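Local coordinates for protein DNA ligase (PDB 3QWU) that probably seals nucleic acid strands as an ATP-dependent ligase, holding adenosine in an adenylation-type pocket with a calcium ion nearby, at residues G58-F61 against G66-E69; F61-G66 against K199-I204; E78-G83 against K229-Y234; E203-F208 against E214-K219. All coordinates share one frame; numbering follows the deposited sequence.

Contact 1 of 4, residues G58-F61 against G66-E69; sequences GRIF and GLRE
The chain runs out of the short strand 58-60, turns, and comes back as helix 63-70, so that Ile60 and Gly66 face each other with their CA atoms only 5.6 Å apart. Ile60 directs its side chain at the helix, and its two branches divide the work. Gly66 has no side chain, which lets methyl CG2 of Ile60 rest directly on the helix backbone, 3.8 Å from Gly66 CA. The longer branch goes one residue further: Ile60 CG1 sits between the backbone N and the carbonyl carbon (chi1 46°), and the extended continuation carries CD1 to 3.8 Å from Leu67 CD2. The same CD1 is also 3.8 Å from the backbone Leu67 N, so this methyl touches both the backbone and one end of the leucine fork.

Strand 58-60 is the outermost strand, within this chain, of the mixed sheet in the nucleotidyltransferase (adenylation) domain. It runs parallel to 227-231, and backbone hydrogen bonds link Gly58 and Ile60 with Lys229. On its other side Arg59 and Ile60 enter an antiparallel ladder with the second subunit, which carries the sheet across the interface.

The CB of Leu67 does not point at the strand; CG lies anti to the carbonyl carbon (chi1 -73°), and from there CD2 comes round to Ile60. The two side chains meet at about a right angle, a methyl-to-methyl touch with little overlap, consistent with the modest 116 Å² buried between the segments. Phe218 of strand 215-220 packs against both Ile60 and Leu67.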
# COMPACT_ATOMS: atom_id res chain seq x y z
N GLY A 58 -16.51 -13.84 0.46
CA GLY A 58 -15.09 -14.08 0.66
C GLY A 58 -14.37 -14.58 -0.59
O GLY A 58 -14.98 -15.09 -1.55
N ARG A 59 -13.06 -14.42 -0.56
CA ARG A 59 -12.17 -14.71 -1.64
C ARG A 59 -11.32 -15.87 -1.17
O ARG A 59 -10.78 -15.81 -0.09
CB ARG A 59 -11.29 -13.47 -1.88
CG ARG A 59 -10.82 -13.24 -3.34
CD ARG A 59 -10.23 -11.82 -3.62
NE ARG A 59 -11.10 -10.88 -4.38
CZ ARG A 59 -11.63 -9.75 -3.86
NH1 ARG A 59 -12.38 -8.95 -4.61
NH2 ARG A 59 -11.44 -9.38 -2.56
N ILE A 60 -11.21 -16.92 -1.98
CA ILE A 60 -10.14 -17.90 -1.80
C ILE A 60 -9.00 -17.55 -2.75
O ILE A 60 -9.20 -17.06 -3.90
CB ILE A 60 -10.54 -19.39 -2.05
CG1 ILE A 60 -11.35 -19.58 -3.33
CG2 ILE A 60 -11.31 -19.92 -0.90
CD1 ILE A 60 -11.84 -21.05 -3.59
N PHE A 61 -7.79 -17.86 -2.28
CA PHE A 61 -6.54 -17.56 -3.01
C PHE A 61 -5.96 -18.82 -3.63
O PHE A 61 -5.17 -18.73 -4.58
CB PHE A 61 -5.51 -16.94 -2.06
CG PHE A 61 -5.77 -15.48 -1.69
CD1 PHE A 61 -7.00 -15.06 -1.17
CD2 PHE A 61 -4.73 -14.54 -1.81
CE1 PHE A 61 -7.22 -13.70 -0.83
CE2 PHE A 61 -4.92 -13.19 -1.47
CZ PHE A 61 -6.18 -12.77 -0.97
N GLY A 66 -8.84 -24.28 -1.54
CA GLY A 66 -9.94 -23.44 -1.09
C GLY A 66 -11.29 -24.13 -1.27
O GLY A 66 -12.14 -24.14 -0.36
N LEU A 67 -11.47 -24.70 -2.45
CA LEU A 67 -12.70 -25.40 -2.77
C LEU A 67 -12.90 -26.60 -1.85
O LEU A 67 -13.96 -26.79 -1.30
CB LEU A 67 -12.66 -25.87 -4.22
CG LEU A 67 -12.83 -24.78 -5.27
CD1 LEU A 67 -13.02 -25.46 -6.62
CD2 LEU A 67 -13.99 -23.91 -4.89
N ARG A 68 -11.84 -27.34 -1.65
CA ARG A 68 -11.80 -28.45 -0.71
C ARG A 68 -12.07 -28.02 0.74
O ARG A 68 -12.71 -28.72 1.48
CB ARG A 68 -10.45 -29.13 -0.87
CG ARG A 68 -10.30 -30.46 -0.23
CD ARG A 68 -9.09 -31.21 -0.86
NE ARG A 68 -9.51 -31.82 -2.13
CZ ARG A 68 -8.76 -32.01 -3.21
NH1 ARG A 68 -7.49 -31.63 -3.22
NH2 ARG A 68 -9.30 -32.60 -4.29
N GLU A 69 -11.60 -26.84 1.13
CA GLU A 69 -11.82 -26.40 2.53
C GLU A 69 -13.21 -25.76 2.77
O GLU A 69 -13.82 -25.97 3.82
CB GLU A 69 -10.70 -25.44 2.96
CG GLU A 69 -10.81 -24.82 4.37
CD GLU A 69 -10.30 -25.74 5.50
OE1 GLU A 69 -9.25 -26.41 5.35
OE2 GLU A 69 -10.94 -25.77 6.55

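Contact 2 of 4, residues F61-G66 against K199-I204; sequences FLLETG and KKIKEI
Leu63 lays its methyl CD2 against the aliphatic part of Lys202, 3.7 Å from CG, while the other methyl, CD1, reaches Ile201 CG2 at 4.1 Å. With Leu63 CG anti to the backbone N, chi1 (-177°) directs the fork at helix 195-210, and chi2 (50°) spreads its methyls over the two consecutive residues. Leu63 and Lys202 slide past one another in opposite directions, so the lysine offers its chain, not its amino group, to the leucine. Against Ile201 the approach is oblique and a single methyl of each residue does the touching.

The contact sets the first turn of helix 63-70 beside helix 195-210, with the CA atoms of Leu63 and Lys202 7.8 Å apart. Both helices lie on the mixed sheet of the nucleotidyltransferase domain, where Phe218 of strand 215-220 touches Leu63 and Ile201. Leu62 occupies the N-cap position, and the carboxylate of Glu268, from helix 254-269, accepts hydrogen bonds from the backbone N atoms of Leu63 and Glu64; its negative charge would probably be favoured by the helix start.

Farther along its chain Lys202 bends at chi3 (75°) and again at chi4. Its NZ forms a salt bridge with Glu269 and remains 4.5 Å from Glu64 OE1, beyond salt-bridge range. Glu64 instead spends OE2 on a salt bridge with Arg68, one turn further along its own helix.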
# COMPACT_ATOMS: atom_id res chain seq x y z
N PHE A 61 -7.79 -17.86 -2.28
CA PHE A 61 -6.54 -17.56 -3.01
C PHE A 61 -5.96 -18.82 -3.63
O PHE A 61 -5.17 -18.73 -4.58
CB PHE A 61 -5.51 -16.94 -2.06
CG PHE A 61 -5.77 -15.48 -1.69
CD1 PHE A 61 -7.00 -15.06 -1.17
CD2 PHE A 61 -4.73 -14.54 -1.81
CE1 PHE A 61 -7.22 -13.70 -0.83
CE2 PHE A 61 -4.92 -13.19 -1.47
CZ PHE A 61 -6.18 -12.77 -0.97
N LEU A 62 -6.32 -19.98 -3.09
CA LEU A 62 -5.84 -21.27 -3.63
C LEU A 62 -7.08 -21.93 -4.13
O LEU A 62 -8.06 -22.06 -3.41
CB LEU A 62 -5.13 -22.13 -2.58
CG LEU A 62 -3.68 -21.74 -2.28
CD1 LEU A 62 -3.05 -22.56 -1.14
CD2 LEU A 62 -2.83 -21.87 -3.53
N LEU A 63 -7.11 -22.25 -5.41
CA LEU A 63 -8.35 -22.76 -5.99
C LEU A 63 -8.62 -24.15 -5.41
O LEU A 63 -9.69 -24.42 -4.88
CB LEU A 63 -8.25 -22.78 -7.52
CG LEU A 63 -9.43 -23.20 -8.38
CD1 LEU A 63 -10.72 -22.49 -8.01
CD2 LEU A 63 -9.04 -22.87 -9.85
N GLU A 64 -7.64 -25.04 -5.48
CA GLU A 64 -7.89 -26.44 -5.13
C GLU A 64 -8.15 -26.63 -3.62
O GLU A 64 -9.18 -27.23 -3.21
CB GLU A 64 -6.73 -27.32 -5.54
CG GLU A 64 -6.98 -28.78 -5.07
CD GLU A 64 -6.15 -29.81 -5.81
OE1 GLU A 64 -5.27 -29.45 -6.62
OE2 GLU A 64 -6.35 -31.01 -5.54
N THR A 65 -7.22 -26.13 -2.81
CA THR A 65 -7.36 -26.23 -1.37
C THR A 65 -8.49 -25.36 -0.85
O THR A 65 -9.02 -25.64 0.17
CB THR A 65 -6.05 -25.84 -0.70
OG1 THR A 65 -5.00 -26.58 -1.33
CG2 THR A 65 -6.06 -26.14 0.76
N GLY A 66 -8.84 -24.28 -1.54
CA GLY A 66 -9.94 -23.44 -1.09
C GLY A 66 -11.29 -24.13 -1.27
O GLY A 66 -12.14 -24.14 -0.36
N LYS A 199 -10.26 -30.69 -11.82
CA LYS A 199 -9.61 -30.55 -13.13
C LYS A 199 -10.49 -29.63 -14.00
O LYS A 199 -9.97 -28.74 -14.65
CB LYS A 199 -9.36 -31.87 -13.84
CG LYS A 199 -7.94 -32.48 -13.63
CD LYS A 199 -7.75 -33.27 -12.27
CE LYS A 199 -6.89 -34.57 -12.40
NZ LYS A 199 -7.71 -35.85 -12.58
N LYS A 200 -11.80 -29.82 -13.97
CA LYS A 200 -12.69 -29.07 -14.85
C LYS A 200 -12.75 -27.58 -14.47
O LYS A 200 -12.62 -26.70 -15.34
CB LYS A 200 -14.07 -29.67 -14.85
CG LYS A 200 -14.08 -31.13 -15.34
CD LYS A 200 -15.46 -31.76 -15.16
CE LYS A 200 -15.38 -33.25 -15.08
NZ LYS A 200 -16.73 -33.89 -14.87
N ILE A 201 -12.90 -27.31 -13.18
CA ILE A 201 -12.91 -25.93 -12.71
C ILE A 201 -11.61 -25.22 -13.04
O ILE A 201 -11.61 -24.05 -13.30
CB ILE A 201 -13.19 -25.87 -11.19
CG1 ILE A 201 -14.56 -26.43 -10.90
CG2 ILE A 201 -13.11 -24.45 -10.66
CD1 ILE A 201 -14.78 -26.75 -9.49
N LYS A 202 -10.48 -25.92 -13.01
CA LYS A 202 -9.19 -25.27 -13.37
C LYS A 202 -9.10 -25.00 -14.85
O LYS A 202 -8.56 -23.98 -15.24
CB LYS A 202 -7.98 -26.10 -12.92
CG LYS A 202 -7.74 -25.97 -11.45
CD LYS A 202 -6.69 -26.92 -10.85
CE LYS A 202 -5.25 -26.54 -11.15
NZ LYS A 202 -4.41 -26.54 -9.88
N GLU A 203 -9.62 -25.89 -15.67
CA GLU A 203 -9.66 -25.62 -17.09
C GLU A 203 -10.53 -24.35 -17.34
O GLU A 203 -10.17 -23.48 -18.15
CB GLU A 203 -10.17 -26.82 -17.84
CG GLU A 203 -10.36 -26.63 -19.35
CD GLU A 203 -9.06 -26.29 -20.13
OE1 GLU A 203 -8.09 -27.11 -20.07
OE2 GLU A 203 -9.03 -25.20 -20.80
N ILE A 204 -11.63 -24.21 -16.59
CA ILE A 204 -12.52 -23.10 -16.77
C ILE A 204 -11.82 -21.77 -16.46
O ILE A 204 -11.87 -20.83 -17.25
CB ILE A 204 -13.83 -23.29 -15.95
CG1 ILE A 204 -14.72 -24.33 -16.68
CG2 ILE A 204 -14.58 -21.93 -15.71
CD1 ILE A 204 -15.80 -24.90 -15.85

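Contact 3 of 4, residues E78-G83 against K229-Y234; sequences EEKVDG and KYITSY. With CA (calcium ion), chain D; ADN (adenosine), chain C.
Lys80 NZ is gripped by two acceptors: it donates to the ribose O4' of adenosine, 2.8 Å away, and makes a salt bridge with Glu214 OE2. Residues 80-83 read Lys-Val-Asp-Gly, the KxDG signature (motif I) of the covalent nucleotidyltransferases, whose lysine takes up the nucleotide in relatives; the position of Lys80, with NZ bonded to the ribose ring oxygen, is consistent with that role.

Across the contact, strands 75-80 and 227-231 flank strand 215-220 in the sheet, so they meet by side chains and not by a backbone ladder. The Lys80 chain starts anti to its own main-chain nitrogen (chi1 -164°), stays extended as far as CE, and turns only at the last torsion (chi4 -36°), which swings NZ toward the sugar. Its methylenes cross the side chains of Ile231 and Lys229 at a slant: Lys80 CD lies 3.8 Å from Ile231 CD1, and Lys80 CE 3.9 Å from Lys229 CD. Lys229 bends at chi3 (143°), which puts its CE 3.7 Å from adenosine O5'; chi4 turns only NZ. Aliphatic carbons of Ile231 and Lys229 line this side of the Lys80 chain, and Lys80 CG meets adenosine C8.

Residues 78-79 hold the adenine amino group. Its N6 donates to the carbonyl Glu79 O at 2.8 Å, and more weakly to Glu78 OE1 at 3.5 Å.

Past the lysine, Asp82 turns to the metal, sharing it with Glu143 and Asp239. Its OD2 binds calcium at 2.6 Å, while OD1 accepts a hydrogen bond from water 1, itself a calcium ligand.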
# COMPACT_ATOMS: atom_id res chain seq x y z
N GLU A 78 -20.56 -19.97 -11.20
CA GLU A 78 -21.10 -18.88 -12.02
C GLU A 78 -20.00 -17.88 -12.42
O GLU A 78 -19.05 -17.72 -11.69
CB GLU A 78 -22.16 -18.10 -11.25
CG GLU A 78 -23.38 -18.89 -11.03
CD GLU A 78 -24.49 -18.09 -10.38
OE1 GLU A 78 -24.23 -17.04 -9.75
OE2 GLU A 78 -25.64 -18.52 -10.54
N GLU A 79 -20.16 -17.21 -13.56
CA GLU A 79 -19.21 -16.19 -13.98
C GLU A 79 -19.37 -14.96 -13.10
O GLU A 79 -20.49 -14.53 -12.82
CB GLU A 79 -19.38 -15.77 -15.43
CG GLU A 79 -18.37 -14.63 -15.80
CD GLU A 79 -18.53 -14.05 -17.22
OE1 GLU A 79 -19.47 -14.47 -17.91
OE2 GLU A 79 -17.73 -13.19 -17.63
N LYS A 80 -18.24 -14.42 -12.67
CA LYS A 80 -18.18 -13.18 -11.96
C LYS A 80 -17.94 -12.07 -13.02
O LYS A 80 -16.92 -12.01 -13.73
CB LYS A 80 -17.07 -13.21 -10.88
CG LYS A 80 -17.28 -12.07 -9.89
CD LYS A 80 -16.19 -11.84 -8.88
CE LYS A 80 -16.36 -10.38 -8.23
NZ LYS A 80 -16.86 -9.23 -9.20
N VAL A 81 -18.94 -11.23 -13.19
CA VAL A 81 -18.92 -10.22 -14.23
C VAL A 81 -18.44 -8.92 -13.57
O VAL A 81 -18.89 -8.53 -12.48
CB VAL A 81 -20.34 -10.01 -14.87
CG1 VAL A 81 -20.34 -8.76 -15.74
CG2 VAL A 81 -20.74 -11.20 -15.69
N ASP A 82 -17.50 -8.28 -14.24
CA ASP A 82 -16.85 -7.10 -13.71
C ASP A 82 -17.63 -5.86 -14.13
O ASP A 82 -17.46 -5.33 -15.22
CB ASP A 82 -15.42 -7.05 -14.19
CG ASP A 82 -14.62 -5.92 -13.54
OD1 ASP A 82 -15.01 -5.41 -12.45
OD2 ASP A 82 -13.58 -5.54 -14.09
N GLY A 83 -18.50 -5.41 -13.24
CA GLY A 83 -19.28 -4.20 -13.45
C GLY A 83 -19.58 -3.65 -12.07
O GLY A 83 -18.71 -3.68 -11.20
N LYS A 229 -15.53 -16.50 -3.95
CA LYS A 229 -15.15 -16.04 -5.28
C LYS A 229 -13.65 -16.22 -5.53
O LYS A 229 -12.83 -16.20 -4.59
CB LYS A 229 -15.54 -14.58 -5.49
CG LYS A 229 -14.88 -13.58 -4.53
CD LYS A 229 -15.25 -12.12 -4.96
CE LYS A 229 -15.47 -11.17 -3.77
NZ LYS A 229 -14.25 -10.70 -3.06
N TYR A 230 -13.30 -16.40 -6.79
CA TYR A 230 -11.92 -16.53 -7.18
C TYR A 230 -11.71 -15.71 -8.46
O TYR A 230 -12.57 -15.76 -9.37
CB TYR A 230 -11.58 -18.00 -7.37
CG TYR A 230 -10.20 -18.23 -7.82
CD1 TYR A 230 -9.89 -18.35 -9.18
CD2 TYR A 230 -9.15 -18.33 -6.89
CE1 TYR A 230 -8.54 -18.58 -9.61
CE2 TYR A 230 -7.83 -18.54 -7.27
CZ TYR A 230 -7.51 -18.66 -8.63
OH TYR A 230 -6.18 -18.84 -8.99
N ILE A 231 -10.59 -14.95 -8.50
CA ILE A 231 -10.29 -13.96 -9.56
C ILE A 231 -9.13 -14.47 -10.44
O ILE A 231 -8.18 -15.11 -9.97
CB ILE A 231 -9.95 -12.59 -8.91
CG1 ILE A 231 -10.98 -12.30 -7.77
CG2 ILE A 231 -9.90 -11.40 -9.93
CD1 ILE A 231 -12.48 -11.80 -8.11
N THR A 232 -9.21 -14.20 -11.74
CA THR A 232 -8.13 -14.56 -12.65
C THR A 232 -6.94 -13.62 -12.44
O THR A 232 -7.08 -12.51 -11.93
CB THR A 232 -8.58 -14.47 -14.09
OG1 THR A 232 -9.02 -13.11 -14.39
CG2 THR A 232 -9.73 -15.50 -14.37
N SER A 233 -5.76 -14.07 -12.84
CA SER A 233 -4.59 -13.26 -12.67
C SER A 233 -4.69 -12.08 -13.60
O SER A 233 -4.32 -10.98 -13.19
CB SER A 233 -3.33 -14.05 -12.93
OG SER A 233 -3.47 -14.69 -14.13
N TYR A 234 -5.24 -12.31 -14.81
CA TYR A 234 -5.52 -11.20 -15.72
C TYR A 234 -6.32 -10.07 -15.07
O TYR A 234 -5.95 -8.88 -15.17
CB TYR A 234 -6.25 -11.67 -16.96
CG TYR A 234 -6.84 -10.55 -17.81
CD1 TYR A 234 -8.09 -9.95 -17.47
CD2 TYR A 234 -6.17 -10.09 -18.97
CE1 TYR A 234 -8.62 -8.95 -18.24
CE2 TYR A 234 -6.71 -9.08 -19.75
CZ TYR A 234 -7.92 -8.52 -19.39
OH TYR A 234 -8.46 -7.53 -20.16
CA CA D . -11.20 -5.88 -13.13
O5' ADN C . -18.59 -9.19 -3.96
C5' ADN C . -18.62 -9.81 -5.25
C4' ADN C . -19.29 -8.87 -6.25
O4' ADN C . -19.17 -9.37 -7.61
C3' ADN C . -20.78 -8.76 -5.97
O3' ADN C . -21.15 -7.72 -5.06
C2' ADN C . -21.39 -8.57 -7.35
O2' ADN C . -21.71 -7.20 -7.59
C1' ADN C . -20.35 -9.04 -8.36
N9 ADN C . -20.76 -10.23 -9.13
C8 ADN C . -20.51 -10.40 -10.45
N7 ADN C . -20.97 -11.59 -10.91
C5 ADN C . -21.51 -12.20 -9.82
C6 ADN C . -22.14 -13.51 -9.60
N6 ADN C . -22.28 -14.33 -10.68
N1 ADN C . -22.62 -13.79 -8.35
C2 ADN C . -22.45 -12.92 -7.32
N3 ADN C . -21.83 -11.71 -7.45
C4 ADN C . -21.38 -11.31 -8.66
O HOH W 1 -12.47 -4.70 -11.55
O HOH W 2 -11.22 -6.98 -11.18

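Contact 4 of 4, residues E203-F208 against E214-K219; sequences EILKRF and EGVVFK. With ADN (adenosine), chain C.
Val216 CG1 is the tightly packed point, met by three residues of helix 203-208. Phe208 CE2 comes to 3.9 Å of it, the two side chains crossing at about a right angle; Leu205 CD2 reaches it tip to tip at 4.1 Å; and Ile204 CG2 lies at 4.5 Å. CG1 stands anti to the carbonyl carbon of Val216 (chi1 -58°), which directs this methyl at the helix. Beside it the carbonyl Gly215 O lies in the plane of the Phe208 ring, at its edge, 3.6 Å from CE2.

Residues 214-219, Glu-Gly-Val-Val-Phe-Lys, match motif IV of the nucleotidyltransferases. The helix runs against the strand at 145°, with the axes 8.9 Å apart. Gly215 CA meets Leu205 CD2; at phi 151° a side chain would collide with the preceding carbonyl oxygen, so only glycine fits readily.

The opposite faces differ. Glu203 and Lys206, on the outer side of the helix, are exposed and stay clear of the strand. On the far side of the strand lies the adenosine: Val217 CG2 approaches its N1 at 3.6 Å, and Lys219 NZ, at the end of an extended chain, donates to N1 at 2.9 Å and is also salt-bridged to Glu78 and Asp158.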
# COMPACT_ATOMS: atom_id res chain seq x y z
N GLU A 203 -9.62 -25.89 -15.67
CA GLU A 203 -9.66 -25.62 -17.09
C GLU A 203 -10.53 -24.35 -17.34
O GLU A 203 -10.17 -23.48 -18.15
CB GLU A 203 -10.17 -26.82 -17.84
CG GLU A 203 -10.36 -26.63 -19.35
CD GLU A 203 -9.06 -26.29 -20.13
OE1 GLU A 203 -8.09 -27.11 -20.07
OE2 GLU A 203 -9.03 -25.20 -20.80
N ILE A 204 -11.63 -24.21 -16.59
CA ILE A 204 -12.52 -23.10 -16.77
C ILE A 204 -11.82 -21.77 -16.46
O ILE A 204 -11.87 -20.83 -17.25
CB ILE A 204 -13.83 -23.29 -15.95
CG1 ILE A 204 -14.72 -24.33 -16.68
CG2 ILE A 204 -14.58 -21.93 -15.71
CD1 ILE A 204 -15.80 -24.90 -15.85
N LEU A 205 -11.10 -21.73 -15.36
CA LEU A 205 -10.34 -20.51 -14.99
C LEU A 205 -9.20 -20.19 -15.91
O LEU A 205 -8.98 -19.03 -16.20
CB LEU A 205 -9.90 -20.53 -13.51
CG LEU A 205 -11.18 -20.17 -12.69
CD1 LEU A 205 -11.05 -20.77 -11.40
CD2 LEU A 205 -11.48 -18.62 -12.59
N LYS A 206 -8.53 -21.19 -16.42
CA LYS A 206 -7.50 -21.01 -17.40
C LYS A 206 -8.09 -20.37 -18.65
O LYS A 206 -7.52 -19.46 -19.21
CB LYS A 206 -6.90 -22.39 -17.77
CG LYS A 206 -5.79 -22.34 -18.81
CD LYS A 206 -5.61 -23.65 -19.49
CE LYS A 206 -4.38 -23.67 -20.39
NZ LYS A 206 -4.73 -23.86 -21.84
N ARG A 207 -9.26 -20.86 -19.08
CA ARG A 207 -9.92 -20.34 -20.29
C ARG A 207 -10.41 -18.87 -20.09
O ARG A 207 -10.10 -17.95 -20.84
CB ARG A 207 -11.06 -21.29 -20.70
CG ARG A 207 -11.70 -20.89 -22.03
CD ARG A 207 -12.81 -21.78 -22.47
NE ARG A 207 -14.03 -21.67 -21.68
CZ ARG A 207 -14.42 -22.52 -20.74
NH1 ARG A 207 -13.72 -23.59 -20.42
NH2 ARG A 207 -15.57 -22.30 -20.14
N PHE A 208 -11.09 -18.65 -18.99
CA PHE A 208 -11.57 -17.33 -18.64
C PHE A 208 -10.43 -16.34 -18.61
O PHE A 208 -10.53 -15.18 -19.08
CB PHE A 208 -12.23 -17.46 -17.22
CG PHE A 208 -13.68 -17.69 -17.25
CD1 PHE A 208 -14.26 -18.34 -18.29
CD2 PHE A 208 -14.48 -17.22 -16.23
CE1 PHE A 208 -15.64 -18.51 -18.35
CE2 PHE A 208 -15.88 -17.41 -16.25
CZ PHE A 208 -16.45 -18.07 -17.30
N GLU A 214 -13.41 -12.02 -15.53
CA GLU A 214 -12.94 -11.64 -14.20
C GLU A 214 -12.62 -12.83 -13.30
O GLU A 214 -11.65 -12.81 -12.56
CB GLU A 214 -13.92 -10.73 -13.49
CG GLU A 214 -13.28 -10.17 -12.24
CD GLU A 214 -14.16 -9.14 -11.57
OE1 GLU A 214 -13.61 -8.07 -11.19
OE2 GLU A 214 -15.39 -9.38 -11.44
N GLY A 215 -13.41 -13.90 -13.41
CA GLY A 215 -13.38 -14.97 -12.44
C GLY A 215 -14.71 -15.67 -12.31
O GLY A 215 -15.55 -15.58 -13.19
N VAL A 216 -14.90 -16.40 -11.22
CA VAL A 216 -16.15 -17.07 -10.95
C VAL A 216 -16.57 -16.84 -9.52
O VAL A 216 -15.74 -16.48 -8.67
CB VAL A 216 -16.02 -18.60 -11.22
CG1 VAL A 216 -15.58 -18.84 -12.66
CG2 VAL A 216 -15.02 -19.25 -10.21
N VAL A 217 -17.87 -17.05 -9.27
CA VAL A 217 -18.41 -17.19 -7.89
C VAL A 217 -18.91 -18.59 -7.65
O VAL A 217 -19.65 -19.12 -8.43
CB VAL A 217 -19.60 -16.24 -7.63
CG1 VAL A 217 -20.04 -16.30 -6.17
CG2 VAL A 217 -19.22 -14.84 -7.99
N PHE A 218 -18.49 -19.19 -6.54
CA PHE A 218 -18.92 -20.53 -6.18
C PHE A 218 -20.08 -20.43 -5.20
O PHE A 218 -20.01 -19.63 -4.27
CB PHE A 218 -17.76 -21.28 -5.53
CG PHE A 218 -16.52 -21.35 -6.39
CD1 PHE A 218 -16.44 -22.26 -7.41
CD2 PHE A 218 -15.42 -20.54 -6.12
CE1 PHE A 218 -15.32 -22.39 -8.18
CE2 PHE A 218 -14.31 -20.64 -6.90
CZ PHE A 218 -14.26 -21.59 -7.95
N LYS A 219 -21.15 -21.22 -5.41
CA LYS A 219 -22.41 -21.16 -4.59
C LYS A 219 -22.90 -22.53 -4.14
O LYS A 219 -23.39 -23.31 -4.94
CB LYS A 219 -23.53 -20.46 -5.34
CG LYS A 219 -23.07 -19.13 -5.91
CD LYS A 219 -24.15 -18.18 -6.40
CE LYS A 219 -23.49 -16.87 -6.94
NZ LYS A 219 -24.47 -15.90 -7.58
O5' ADN C . -18.59 -9.19 -3.96
C5' ADN C . -18.62 -9.81 -5.25
C4' ADN C . -19.29 -8.87 -6.25
O4' ADN C . -19.17 -9.37 -7.61
C3' ADN C . -20.78 -8.76 -5.97
O3' ADN C . -21.15 -7.72 -5.06
C2' ADN C . -21.39 -8.57 -7.35
O2' ADN C . -21.71 -7.20 -7.59
C1' ADN C . -20.35 -9.04 -8.36
N9 ADN C . -20.76 -10.23 -9.13
C8 ADN C . -20.51 -10.40 -10.45
N7 ADN C . -20.97 -11.59 -10.91
C5 ADN C . -21.51 -12.20 -9.82
C6 ADN C . -22.14 -13.51 -9.60
N6 ADN C . -22.28 -14.33 -10.68
N1 ADN C . -22.62 -13.79 -8.35
C2 ADN C . -22.45 -12.92 -7.32
N3 ADN C . -21.83 -11.71 -7.45
C4 ADN C . -21.38 -11.31 -8.66

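How the contacts relate
Phe218 joins three of the contacts. Its CZ lies 3.6 Å from Leu63 CD1 of contact 2 and 3.9 Å from Leu67 CD2 of contact 1, while its backbone belongs to the strand of contact 4. Contacts 1 and 2 also meet each other, Leu67 CD1 to Ile201 CD1 at 3.6 Å. Together these pack helices 63-70 and 195-210 on the sheet; the side chain of Ile60 is about 12 Å from adenosine. Contacts 3 and 4, with centres 6 Å apart, share the pocket: Ile231 CG2 lies 3.5 Å from Glu214 O, and the salt bridge of Glu78 with Lys219 ties the two contacts together beside the adenine.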